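Local coordinates for protein diguanylate cyclase TpbB (Pseudomonas aeruginosa, PDB 4IOB) that catalyses the condensation of two GTP molecules into the second messenger c-di-GMP through its cytoplasmic GGDEF domain, helping control biofilm formation, at residues A[16-21]-A[124-129]; A[30-35]-A[138-143]; A[101-106]-A[117-122]. One frame throughout, in Å; residues are numbered along the deposited sequence.

Contact 1: residues A[16-21]-A[124-129]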
ATOM      1  N   ARG A  16       9.805  -0.351  15.513  1.00 43.12           N
ATOM      2  CA  ARG A  16       9.568   0.600  16.593  1.00 42.87           C
ATOM      3  C   ARG A  16       8.084   0.882  16.804  1.00 44.61           C
ATOM      4  O   ARG A  16       7.625   1.011  17.939  1.00 46.88           O
ATOM      5  CB  ARG A  16      10.337   1.895  16.328  1.00 41.33           C
ATOM      6  CG  ARG A  16      11.749   1.891  16.889  1.00 40.27           C
ATOM      7  CD  ARG A  16      12.784   2.169  15.810  1.00 39.32           C
ATOM      8  NE  ARG A  16      12.335   3.173  14.851  1.00 39.79           N
ATOM      9  CZ  ARG A  16      12.968   3.453  13.717  1.00 38.44           C
ATOM     10  NH1 ARG A  16      14.081   2.803  13.400  1.00 36.54           N
ATOM     11  NH2 ARG A  16      12.489   4.380  12.900  1.00 37.46           N
ATOM     12  N   ALA A  17       7.336   0.977  15.709  1.00 44.68           N
ATOM     13  CA  ALA A  17       5.895   1.178  15.791  1.00 43.13           C
ATOM     14  C   ALA A  17       5.236  -0.024  16.458  1.00 43.33           C
ATOM     15  O   ALA A  17       4.263   0.117  17.198  1.00 41.71           O
ATOM     16  CB  ALA A  17       5.310   1.408  14.406  1.00 41.63           C
ATOM     17  N   LEU A  18       5.778  -1.207  16.188  1.00 44.45           N
ATOM     18  CA  LEU A  18       5.255  -2.439  16.761  1.00 47.43           C
ATOM     19  C   LEU A  18       5.468  -2.448  18.272  1.00 51.55           C
ATOM     20  O   LEU A  18       4.576  -2.826  19.033  1.00 53.41           O
ATOM     21  CB  LEU A  18       5.926  -3.653  16.115  1.00 46.66           C
ATOM     22  CG  LEU A  18       5.127  -4.959  16.106  1.00 47.93           C
ATOM     23  CD1 LEU A  18       3.783  -4.762  15.423  1.00 47.42           C
ATOM     24  CD2 LEU A  18       5.916  -6.066  15.426  1.00 49.49           C
ATOM     25  N   ARG A  19       6.656  -2.029  18.699  1.00 53.86           N
ATOM     26  CA  ARG A  19       6.957  -1.885  20.118  1.00 55.30           C
ATOM     27  C   ARG A  19       5.982  -0.916  20.772  1.00 54.93           C
ATOM     28  O   ARG A  19       5.232  -1.286  21.675  1.00 57.38           O
ATOM     29  CB  ARG A  19       8.389  -1.388  20.309  1.00 60.11           C
ATOM     30  CG  ARG A  19       9.435  -2.489  20.330  1.00 64.05           C
ATOM     31  CD  ARG A  19      10.820  -1.935  20.040  1.00 67.48           C
ATOM     32  NE  ARG A  19      11.869  -2.748  20.647  1.00 72.56           N
ATOM     33  CZ  ARG A  19      13.124  -2.792  20.215  1.00 76.69           C
ATOM     34  NH1 ARG A  19      13.489  -2.077  19.157  1.00 80.18           N
ATOM     35  NH2 ARG A  19      14.013  -3.559  20.832  1.00 78.63           N
ATOM     36  N   ASP A  20       6.002   0.330  20.311  1.00 53.83           N
ATOM     37  CA  ASP A  20       5.093   1.349  20.815  1.00 52.76           C
ATOM     38  C   ASP A  20       3.692   0.773  20.999  1.00 56.12           C
ATOM     39  O   ASP A  20       3.062   0.968  22.039  1.00 58.01           O
ATOM     40  CB  ASP A  20       5.049   2.544  19.859  1.00 44.65           C
ATOM     41  CG  ASP A  20       4.157   3.662  20.363  0.50 43.69           C
ATOM     42  OD1 ASP A  20       3.603   3.528  21.474  0.50 43.46           O
ATOM     43  OD2 ASP A  20       4.011   4.674  19.647  0.50 43.06           O
ATOM     44  N   ALA A  21       3.215   0.061  19.984  1.00 60.41           N
ATOM     45  CA  ALA A  21       1.881  -0.530  20.016  1.00 63.05           C
ATOM     46  C   ALA A  21       1.736  -1.530  21.159  1.00 65.81           C
ATOM     47  O   ALA A  21       0.768  -1.482  21.916  1.00 67.79           O
ATOM     48  CB  ALA A  21       1.563  -1.193  18.685  1.00 60.51           C
ATOM     49  N   ALA A 124      -2.688  -6.247   6.592  1.00 35.44           N
ATOM     50  CA  ALA A 124      -2.298  -7.084   7.721  1.00 36.78           C
ATOM     51  C   ALA A 124      -2.391  -6.283   9.014  1.00 37.83           C
ATOM     52  O   ALA A 124      -1.982  -5.122   9.063  1.00 39.46           O
ATOM     53  CB  ALA A 124      -0.890  -7.620   7.524  1.00 37.11           C
ATOM     54  N   LEU A 125      -2.923  -6.904  10.061  1.00 38.50           N
ATOM     55  CA  LEU A 125      -3.188  -6.194  11.309  1.00 40.49           C
ATOM     56  C   LEU A 125      -2.383  -6.725  12.489  1.00 40.98           C
ATOM     57  O   LEU A 125      -2.058  -7.910  12.555  1.00 40.79           O
ATOM     58  CB  LEU A 125      -4.679  -6.255  11.645  1.00 41.05           C
ATOM     59  CG  LEU A 125      -5.631  -5.488  10.729  1.00 40.72           C
ATOM     60  CD1 LEU A 125      -7.073  -5.879  11.013  1.00 41.67           C
ATOM     61  CD2 LEU A 125      -5.435  -3.988  10.890  1.00 41.15           C
ATOM     62  N   TYR A 126      -2.069  -5.832  13.422  1.00 43.37           N
ATOM     63  CA  TYR A 126      -1.463  -6.226  14.685  1.00 45.29           C
ATOM     64  C   TYR A 126      -2.396  -5.886  15.843  1.00 46.78           C
ATOM     65  O   TYR A 126      -3.000  -4.814  15.866  1.00 48.90           O
ATOM     66  CB  TYR A 126      -0.111  -5.545  14.885  1.00 45.24           C
ATOM     67  CG  TYR A 126       0.469  -5.788  16.259  1.00 45.88           C
ATOM     68  CD1 TYR A 126       1.276  -6.890  16.508  1.00 47.35           C
ATOM     69  CD2 TYR A 126       0.195  -4.925  17.311  1.00 44.38           C
ATOM     70  CE1 TYR A 126       1.803  -7.119  17.765  1.00 47.81           C
ATOM     71  CE2 TYR A 126       0.716  -5.146  18.571  1.00 45.20           C
ATOM     72  CZ  TYR A 126       1.519  -6.244  18.792  1.00 47.98           C
ATOM     73  OH  TYR A 126       2.041  -6.469  20.045  1.00 50.84           O
ATOM     74  N   PRO A 127      -2.505  -6.803  16.815  1.00 47.12           N
ATOM     75  CA  PRO A 127      -1.754  -8.045  16.814  1.00 47.23           C
ATOM     76  C   PRO A 127      -2.576  -9.226  16.308  1.00 48.58           C
ATOM     77  O   PRO A 127      -2.167 -10.375  16.475  1.00 50.72           O
ATOM     78  CB  PRO A 127      -1.438  -8.239  18.297  1.00 47.60           C
ATOM     79  CG  PRO A 127      -2.570  -7.568  19.020  1.00 46.55           C
ATOM     80  CD  PRO A 127      -3.277  -6.644  18.058  1.00 46.28           C
ATOM     81  N   GLU A 128      -3.720  -8.946  15.693  1.00 50.26           N
ATOM     82  CA  GLU A 128      -4.622 -10.003  15.241  1.00 51.31           C
ATOM     83  C   GLU A 128      -3.935 -11.036  14.348  1.00 51.45           C
ATOM     84  O   GLU A 128      -3.931 -12.228  14.659  1.00 53.00           O
ATOM     85  CB  GLU A 128      -5.838  -9.409  14.524  1.00 51.66           C
ATOM     86  N   HIS A 129      -3.357 -10.579  13.242  1.00 49.83           N
ATOM     87  CA  HIS A 129      -2.749 -11.487  12.275  1.00 47.47           C
ATOM     88  C   HIS A 129      -1.370 -11.925  12.677  1.00 47.83           C
ATOM     89  O   HIS A 129      -1.101 -13.120  12.797  1.00 48.44           O
ATOM     90  CB  HIS A 129      -2.712 -10.858  10.886  1.00 45.62           C
ATOM     91  CG  HIS A 129      -4.059 -10.385  10.396  1.00 45.71           C
ATOM     92  ND1 HIS A 129      -4.464  -9.157   9.878  1.00 47.09           N
ATOM     93  CD2 HIS A 129      -5.146 -11.178  10.390  1.00 45.72           C
ATOM     94  CE1 HIS A 129      -5.778  -9.257   9.586  1.00 45.83           C
ATOM     95  NE2 HIS A 129      -6.197 -10.493   9.901  1.00 45.57           N
TER
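L18 and A21 of helix 7-23 meet the phenol ring of Y126 on strand 119-126, in the central five-stranded sheet of the GGDEF domain. The two helix residues lie three positions apart and so face the ring together. The L18 side chain does most of the work. Its CG stands anti to the backbone N (chi1 -154°), which carries the branch out from the helix, and only CD1 of its two methyls comes within contact distance of the tyrosine. L18 CD1 makes a CH-pi contact over the face of the Y126 ring, 3.7 Å from the ring centroid. It is displaced toward the CG-CD1 side, and L18 CD1 lies 3.5 Å from Y126 CD1. A21 adds its methyl obliquely, its CB 4.0 Å from Y126 CE2. Y126 points toward the helix from CA, and CG anti to the backbone N with chi2 89° turns a ring face to L18. The opposite face is taken by P127, whose CB lies over the ring centre, 3.3 Å above the plane, so leucine and proline sandwich the phenol. The peptide bond before P127 is cis, a form that an aromatic residue ahead of proline is known to favour. No hydrogen bond joins the two segments, and the contact is wholly apolar. L28 of strand 27-35 touches both L18 and Y126 and is backbone-bonded to Y126, tying the helix to two neighbouring strands. Beyond the proline the chain folds back on itself: H129 N bonds to L125 O, and L125 N donates to H129 ND1 at 2.7 Å, nearly in the imidazole plane.

Contact 2: residues A[30-35]-A[138-143]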
ATOM      1  N   VAL A  30      -0.389  -2.888   8.491  1.00 31.87           N
ATOM      2  CA  VAL A  30       0.488  -2.787   7.339  1.00 31.15           C
ATOM      3  C   VAL A  30      -0.321  -3.057   6.079  1.00 30.82           C
ATOM      4  O   VAL A  30      -0.922  -4.123   5.932  1.00 31.42           O
ATOM      5  CB  VAL A  30       1.649  -3.794   7.415  1.00 31.59           C
ATOM      6  CG1 VAL A  30       2.392  -3.849   6.089  1.00 31.20           C
ATOM      7  CG2 VAL A  30       2.593  -3.430   8.551  1.00 33.19           C
ATOM      8  N   LEU A  31      -0.345  -2.080   5.181  1.00 30.07           N
ATOM      9  CA  LEU A  31      -1.056  -2.215   3.919  1.00 30.45           C
ATOM     10  C   LEU A  31      -0.072  -2.365   2.768  1.00 30.25           C
ATOM     11  O   LEU A  31       0.920  -1.641   2.688  1.00 31.90           O
ATOM     12  CB  LEU A  31      -1.941  -0.996   3.663  1.00 30.01           C
ATOM     13  CG  LEU A  31      -3.296  -0.903   4.362  1.00 30.69           C
ATOM     14  CD1 LEU A  31      -3.155  -1.054   5.867  1.00 31.41           C
ATOM     15  CD2 LEU A  31      -3.966   0.415   4.000  1.00 30.36           C
ATOM     16  N   PHE A  32      -0.356  -3.310   1.882  1.00 29.31           N
ATOM     17  CA  PHE A  32       0.424  -3.506   0.669  1.00 29.34           C
ATOM     18  C   PHE A  32      -0.391  -3.071  -0.535  1.00 30.82           C
ATOM     19  O   PHE A  32      -1.524  -3.519  -0.714  1.00 30.01           O
ATOM     20  CB  PHE A  32       0.768  -4.979   0.504  1.00 28.14           C
ATOM     21  CG  PHE A  32       2.151  -5.334   0.947  1.00 27.37           C
ATOM     22  CD1 PHE A  32       3.093  -5.752   0.024  1.00 27.06           C
ATOM     23  CD2 PHE A  32       2.510  -5.256   2.280  1.00 27.72           C
ATOM     24  CE1 PHE A  32       4.372  -6.089   0.422  1.00 27.48           C
ATOM     25  CE2 PHE A  32       3.788  -5.589   2.687  1.00 28.02           C
ATOM     26  CZ  PHE A  32       4.721  -6.006   1.754  1.00 27.58           C
ATOM     27  N   ILE A  33       0.182  -2.215  -1.369  1.00 31.92           N
ATOM     28  CA  ILE A  33      -0.534  -1.724  -2.537  1.00 33.51           C
ATOM     29  C   ILE A  33       0.173  -2.132  -3.826  1.00 34.05           C
ATOM     30  O   ILE A  33       1.355  -1.848  -4.011  1.00 34.06           O
ATOM     31  CB  ILE A  33      -0.690  -0.194  -2.485  1.00 33.24           C
ATOM     32  CG1 ILE A  33      -1.122   0.242  -1.081  1.00 32.29           C
ATOM     33  CG2 ILE A  33      -1.681   0.279  -3.537  1.00 34.57           C
ATOM     34  CD1 ILE A  33      -1.332   1.734  -0.937  1.00 31.96           C
ATOM     35  N   ASP A  34      -0.551  -2.807  -4.712  1.00 36.62           N
ATOM     36  CA  ASP A  34       0.003  -3.185  -6.005  1.00 40.18           C
ATOM     37  C   ASP A  34      -0.795  -2.534  -7.126  1.00 41.67           C
ATOM     38  O   ASP A  34      -1.980  -2.819  -7.299  1.00 41.96           O
ATOM     39  CB  ASP A  34       0.001  -4.706  -6.179  1.00 42.51           C
ATOM     40  CG  ASP A  34       0.917  -5.164  -7.300  1.00 44.11           C
ATOM     41  OD1 ASP A  34       0.432  -5.317  -8.443  1.00 46.25           O
ATOM     42  OD2 ASP A  34       2.125  -5.359  -7.042  1.00 46.37           O
ATOM     43  N   SER A  35      -0.149  -1.653  -7.882  1.00 44.76           N
ATOM     44  CA  SER A  35      -0.801  -1.035  -9.028  1.00 48.48           C
ATOM     45  C   SER A  35      -1.317  -2.119  -9.966  1.00 51.33           C
ATOM     46  O   SER A  35      -0.592  -3.054 -10.304  1.00 52.74           O
ATOM     47  CB  SER A  35       0.165  -0.111  -9.767  1.00 50.43           C
ATOM     48  OG  SER A  35      -0.394   0.330 -10.993  1.00 56.39           O
ATOM     49  N   HIS A 138       4.678 -10.381   5.566  1.00 44.93           N
ATOM     50  CA  HIS A 138       4.352 -11.563   4.777  1.00 44.95           C
ATOM     51  C   HIS A 138       2.868 -11.736   4.643  1.00 43.14           C
ATOM     52  O   HIS A 138       2.374 -12.142   3.590  1.00 42.42           O
ATOM     53  CB  HIS A 138       4.972 -12.806   5.405  1.00 49.51           C
ATOM     54  CG  HIS A 138       4.553 -14.097   4.744  1.00 55.32           C
ATOM     55  ND1 HIS A 138       5.049 -14.500   3.559  1.00 58.22           N
ATOM     56  CD2 HIS A 138       3.657 -15.085   5.150  1.00 56.43           C
ATOM     57  CE1 HIS A 138       4.499 -15.680   3.220  1.00 59.45           C
ATOM     58  NE2 HIS A 138       3.647 -16.038   4.195  1.00 59.97           N
ATOM     59  N   ASP A 139       2.140 -11.426   5.712  1.00 40.05           N
ATOM     60  CA  ASP A 139       0.685 -11.530   5.702  1.00 38.72           C
ATOM     61  C   ASP A 139       0.065 -10.507   4.757  1.00 37.57           C
ATOM     62  O   ASP A 139      -0.838 -10.830   3.986  1.00 38.55           O
ATOM     63  CB  ASP A 139       0.124 -11.356   7.115  1.00 39.94           C
ATOM     64  CG  ASP A 139       0.509 -12.495   8.038  1.00 40.16           C
ATOM     65  OD1 ASP A 139       1.199 -13.428   7.577  1.00 40.25           O
ATOM     66  OD2 ASP A 139       0.119 -12.458   9.225  1.00 38.64           O
ATOM     67  N   ALA A 140       0.552  -9.272   4.822  1.00 35.76           N
ATOM     68  CA  ALA A 140       0.071  -8.217   3.939  1.00 36.32           C
ATOM     69  C   ALA A 140       0.424  -8.541   2.493  1.00 37.22           C
ATOM     70  O   ALA A 140      -0.277  -8.143   1.565  1.00 36.29           O
ATOM     71  CB  ALA A 140       0.662  -6.876   4.344  1.00 35.82           C
ATOM     72  N   ASP A 141       1.520  -9.272   2.316  1.00 38.86           N
ATOM     73  CA  ASP A 141       1.983  -9.667   0.993  1.00 39.07           C
ATOM     74  C   ASP A 141       1.061 -10.724   0.393  1.00 39.73           C
ATOM     75  O   ASP A 141       0.625 -10.605  -0.752  1.00 39.13           O
ATOM     76  CB  ASP A 141       3.415 -10.199   1.073  1.00 39.98           C
ATOM     77  CG  ASP A 141       4.064 -10.342  -0.289  1.00 40.24           C
ATOM     78  OD1 ASP A 141       3.472  -9.875  -1.285  1.00 40.22           O
ATOM     79  OD2 ASP A 141       5.170 -10.917  -0.365  1.00 42.28           O
ATOM     80  N   MET A 142       0.764 -11.756   1.177  1.00 41.39           N
ATOM     81  CA  MET A 142      -0.079 -12.851   0.712  1.00 43.20           C
ATOM     82  C   MET A 142      -1.521 -12.401   0.494  1.00 42.45           C
ATOM     83  O   MET A 142      -2.153 -12.774  -0.494  1.00 42.14           O
ATOM     84  CB  MET A 142      -0.031 -14.023   1.694  1.00 46.46           C
ATOM     85  CG  MET A 142       1.357 -14.617   1.877  1.00 51.36           C
ATOM     86  SD  MET A 142       2.127 -15.084   0.313  1.00 57.99           S
ATOM     87  CE  MET A 142       0.948 -16.282  -0.304  1.00 57.55           C
ATOM     88  N   ALA A 143      -2.037 -11.602   1.421  1.00 41.66           N
ATOM     89  CA  ALA A 143      -3.387 -11.070   1.296  1.00 41.36           C
ATOM     90  C   ALA A 143      -3.493 -10.186   0.060  1.00 41.79           C
ATOM     91  O   ALA A 143      -4.561 -10.059  -0.539  1.00 42.48           O
ATOM     92  CB  ALA A 143      -3.770 -10.291   2.544  1.00 41.61           C
TER
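F32 and A140 share most of the buried surface where strand 30-35 lies beneath helix 138-143, within the alpha/beta sandwich of the GGDEF domain. The helix belongs to a beta-alpha-beta crossover between the parallel neighbours 119-126 and 155-157, and it reaches across to the adjoining strand 27-35. Strand and helix axes pass 7.6 Å apart at 38°, with the small A140 at the near point. A140 aims its methyl at the sheet: A140 CB meets the CD2-CE2 side of the phenylalanine obliquely, 3.8 Å from F32 CE2, and also rests 3.6 Å from V30 O. The F32 side chain runs on past the A140 carbonyl, F32 CB lying 3.5 Å from A140 O. Its ring then turns one face to the helix backbone, and D141 N sits over the ring centre, 4.1 Å above the plane. The D141 carboxylate comes up to the ring as well, D141 OD1 lying 4.2 Å from F32 CE1. The same strand leads to S35, a magnesium-binding residue of the enzyme, and the F32 side chain is about 11 Å from that of D77, which also binds magnesium. V30, on the same side of the strand as F32, has CG1 anti to its backbone N (chi1 169°), which brings V30 CG1 3.9 Å from A140 CB.

Contact 3: residues A[101-106]-A[117-122]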
ATOM      1  N   ALA A 101     -10.250   4.664  -3.901  1.00 35.33           N
ATOM      2  CA  ALA A 101     -11.212   5.608  -4.456  1.00 36.79           C
ATOM      3  C   ALA A 101     -10.520   6.800  -5.110  1.00 39.48           C
ATOM      4  O   ALA A 101     -11.095   7.468  -5.968  1.00 41.28           O
ATOM      5  CB  ALA A 101     -12.177   6.079  -3.378  1.00 35.48           C
ATOM      6  N   SER A 102      -9.283   7.062  -4.700  1.00 41.83           N
ATOM      7  CA  SER A 102      -8.516   8.171  -5.257  1.00 44.49           C
ATOM      8  C   SER A 102      -7.938   7.806  -6.621  1.00 48.35           C
ATOM      9  O   SER A 102      -7.550   8.681  -7.396  1.00 50.18           O
ATOM     10  CB  SER A 102      -7.390   8.580  -4.305  1.00 43.70           C
ATOM     11  OG  SER A 102      -6.417   7.556  -4.197  1.00 44.26           O
ATOM     12  N   MET A 103      -7.885   6.509  -6.908  1.00 51.32           N
ATOM     13  CA  MET A 103      -7.356   6.024  -8.177  1.00 53.89           C
ATOM     14  C   MET A 103      -8.436   5.985  -9.251  1.00 56.95           C
ATOM     15  O   MET A 103      -8.146   5.776 -10.430  1.00 58.36           O
ATOM     16  CB  MET A 103      -6.741   4.635  -8.006  1.00 52.66           C
ATOM     17  CG  MET A 103      -5.439   4.629  -7.224  1.00 51.04           C
ATOM     18  SD  MET A 103      -4.206   5.714  -7.964  1.00 51.80           S
ATOM     19  CE  MET A 103      -4.075   5.010  -9.605  1.00 50.99           C
ATOM     20  N   GLN A 104      -9.682   6.187  -8.837  1.00 60.34           N
ATOM     21  CA  GLN A 104     -10.809   6.144  -9.759  1.00 62.60           C
ATOM     22  C   GLN A 104     -10.712   7.255 -10.800  1.00 61.32           C
ATOM     23  O   GLN A 104     -11.289   7.157 -11.883  1.00 62.33           O
ATOM     24  CB  GLN A 104     -12.128   6.238  -8.991  1.00 65.31           C
ATOM     25  CG  GLN A 104     -13.339   5.761  -9.776  1.00 70.55           C
ATOM     26  CD  GLN A 104     -14.547   5.526  -8.893  1.00 73.97           C
ATOM     27  OE1 GLN A 104     -14.398   5.799  -7.602  1.00 78.96           O
ATOM     28  NE2 GLN A 104     -15.602   5.102  -9.364  1.00 75.01           N
ATOM     29  N   ALA A 105      -9.979   8.313 -10.466  1.00 60.40           N
ATOM     30  CA  ALA A 105      -9.755   9.414 -11.394  1.00 57.81           C
ATOM     31  C   ALA A 105      -8.558   9.119 -12.291  1.00 57.94           C
ATOM     32  O   ALA A 105      -7.484   8.766 -11.804  1.00 59.84           O
ATOM     33  CB  ALA A 105      -9.545  10.716 -10.637  1.00 56.20           C
ATOM     34  N   PRO A 106      -8.743   9.262 -13.612  1.00 57.55           N
ATOM     35  CA  PRO A 106      -7.715   8.966 -14.609  1.00 55.61           C
ATOM     36  C   PRO A 106      -6.412   9.721 -14.358  1.00 53.15           C
ATOM     37  O   PRO A 106      -6.427  10.817 -13.799  1.00 52.05           O
ATOM     38  CB  PRO A 106      -8.351   9.441 -15.918  1.00 55.54           C
ATOM     39  CG  PRO A 106      -9.819   9.351 -15.676  1.00 56.56           C
ATOM     40  CD  PRO A 106     -10.002   9.711 -14.231  1.00 58.34           C
ATOM     41  N   THR A 117      -6.007   3.287 -13.829  1.00 53.57           N
ATOM     42  CA  THR A 117      -5.506   2.089 -13.166  1.00 55.20           C
ATOM     43  C   THR A 117      -6.193   1.870 -11.823  1.00 54.17           C
ATOM     44  O   THR A 117      -6.841   2.769 -11.290  1.00 53.66           O
ATOM     45  CB  THR A 117      -3.983   2.159 -12.948  1.00 57.11           C
ATOM     46  OG1 THR A 117      -3.662   3.319 -12.170  1.00 59.18           O
ATOM     47  CG2 THR A 117      -3.256   2.231 -14.281  1.00 56.38           C
ATOM     48  N   SER A 118      -6.045   0.665 -11.284  1.00 52.77           N
ATOM     49  CA  SER A 118      -6.630   0.327  -9.994  1.00 50.02           C
ATOM     50  C   SER A 118      -5.544  -0.067  -9.004  1.00 47.95           C
ATOM     51  O   SER A 118      -4.432  -0.424  -9.397  1.00 47.42           O
ATOM     52  CB  SER A 118      -7.640  -0.812 -10.147  1.00 50.99           C
ATOM     53  OG  SER A 118      -8.672  -0.460 -11.052  1.00 54.51           O
ATOM     54  N   LEU A 119      -5.868   0.002  -7.718  1.00 45.03           N
ATOM     55  CA  LEU A 119      -4.927  -0.385  -6.675  1.00 43.59           C
ATOM     56  C   LEU A 119      -5.421  -1.604  -5.905  1.00 43.69           C
ATOM     57  O   LEU A 119      -6.529  -1.607  -5.369  1.00 45.08           O
ATOM     58  CB  LEU A 119      -4.675   0.779  -5.713  1.00 41.88           C
ATOM     59  CG  LEU A 119      -3.813   1.927  -6.242  1.00 41.76           C
ATOM     60  CD1 LEU A 119      -3.653   3.007  -5.185  1.00 41.91           C
ATOM     61  CD2 LEU A 119      -2.455   1.411  -6.694  1.00 41.58           C
ATOM     62  N   THR A 120      -4.591  -2.641  -5.861  1.00 39.80           N
ATOM     63  CA  THR A 120      -4.897  -3.831  -5.082  1.00 36.68           C
ATOM     64  C   THR A 120      -4.154  -3.769  -3.754  1.00 35.84           C
ATOM     65  O   THR A 120      -2.931  -3.638  -3.726  1.00 36.72           O
ATOM     66  CB  THR A 120      -4.499  -5.115  -5.832  1.00 36.52           C
ATOM     67  OG1 THR A 120      -5.201  -5.177  -7.079  1.00 37.22           O
ATOM     68  CG2 THR A 120      -4.839  -6.343  -5.002  1.00 36.51           C
ATOM     69  N   ILE A 121      -4.898  -3.861  -2.656  1.00 34.11           N
ATOM     70  CA  ILE A 121      -4.310  -3.702  -1.331  1.00 32.21           C
ATOM     71  C   ILE A 121      -4.514  -4.924  -0.443  1.00 32.17           C
ATOM     72  O   ILE A 121      -5.610  -5.479  -0.371  1.00 32.83           O
ATOM     73  CB  ILE A 121      -4.880  -2.463  -0.613  1.00 31.42           C
ATOM     74  CG1 ILE A 121      -4.770  -1.228  -1.509  1.00 30.42           C
ATOM     75  CG2 ILE A 121      -4.161  -2.236   0.708  1.00 31.84           C
ATOM     76  CD1 ILE A 121      -5.383   0.017  -0.909  1.00 30.61           C
ATOM     77  N   GLY A 122      -3.445  -5.334   0.233  1.00 33.00           N
ATOM     78  CA  GLY A 122      -3.507  -6.426   1.199  1.00 33.66           C
ATOM     79  C   GLY A 122      -3.230  -5.907   2.596  1.00 33.56           C
ATOM     80  O   GLY A 122      -2.145  -5.393   2.872  1.00 35.12           O
TER
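M103 of segment 101-106 lays its side chain against T117, which lies just before strand 119-126 of the GGDEF domain, and against L119, the strand's first residue. Its CB points at the strand, M103 CB passing 3.8 Å from T117 O. CG, anti to the carbonyl carbon of M103 (chi1 -71°), comes up to the L119 side chain, and the two side chains cross at about a right angle; the modelled spacing of M103 CG and L119 CD1 is doubtful. SD follows along the same leucine, with M103 SD 3.9 Å from L119 CD1. Two bends, chi2 -56° and chi3 -58°, then curl the chain around so that CE returns to T117. There the terminal methyl faces the hydroxyl OG1, and M103 CE lies 3.9 Å from T117 O. No hydrogen bond crosses the contact; the methionine meets the leucine by apolar packing and the threonine through its methyl. The L119 side chain is about 4 Å from that of S35, which binds magnesium in the enzyme. The contact closes off the excursion through the small hairpin of strands 107-108 and 114-115. Helix 47-62 packs onto it with I57, which touches both M103 and L119, and with R60, which hydrogen-bonds A105 O and P106 O; I99 of helix 89-102 and I33 of strand 27-35 complete the surroundings of L119.

All three contacts are buried and lack hydrogen bonds between their segments, and all involve the neighbouring strands 27-35 and 119-126 or the elements resting on them. Contact 2 is the most central; contact 1 sits at one end of the sheet and contact 3 on the opposite side of the chain's centre. Contacts 2 and 3 both reach the magnesium site, through S35 and through L119 beside it. Contacts 1 and 2 share helix 133-150 as a neighbour, whereas contact 3 lies under helices 47-62 and 89-102. Backbone bonds probably stitch them together: A124 O with V30 N, F32 O with G122 N. Contacts 1 and 2 each set aliphatic groups against one aromatic ring; contact 3 uses a bent methionine chain.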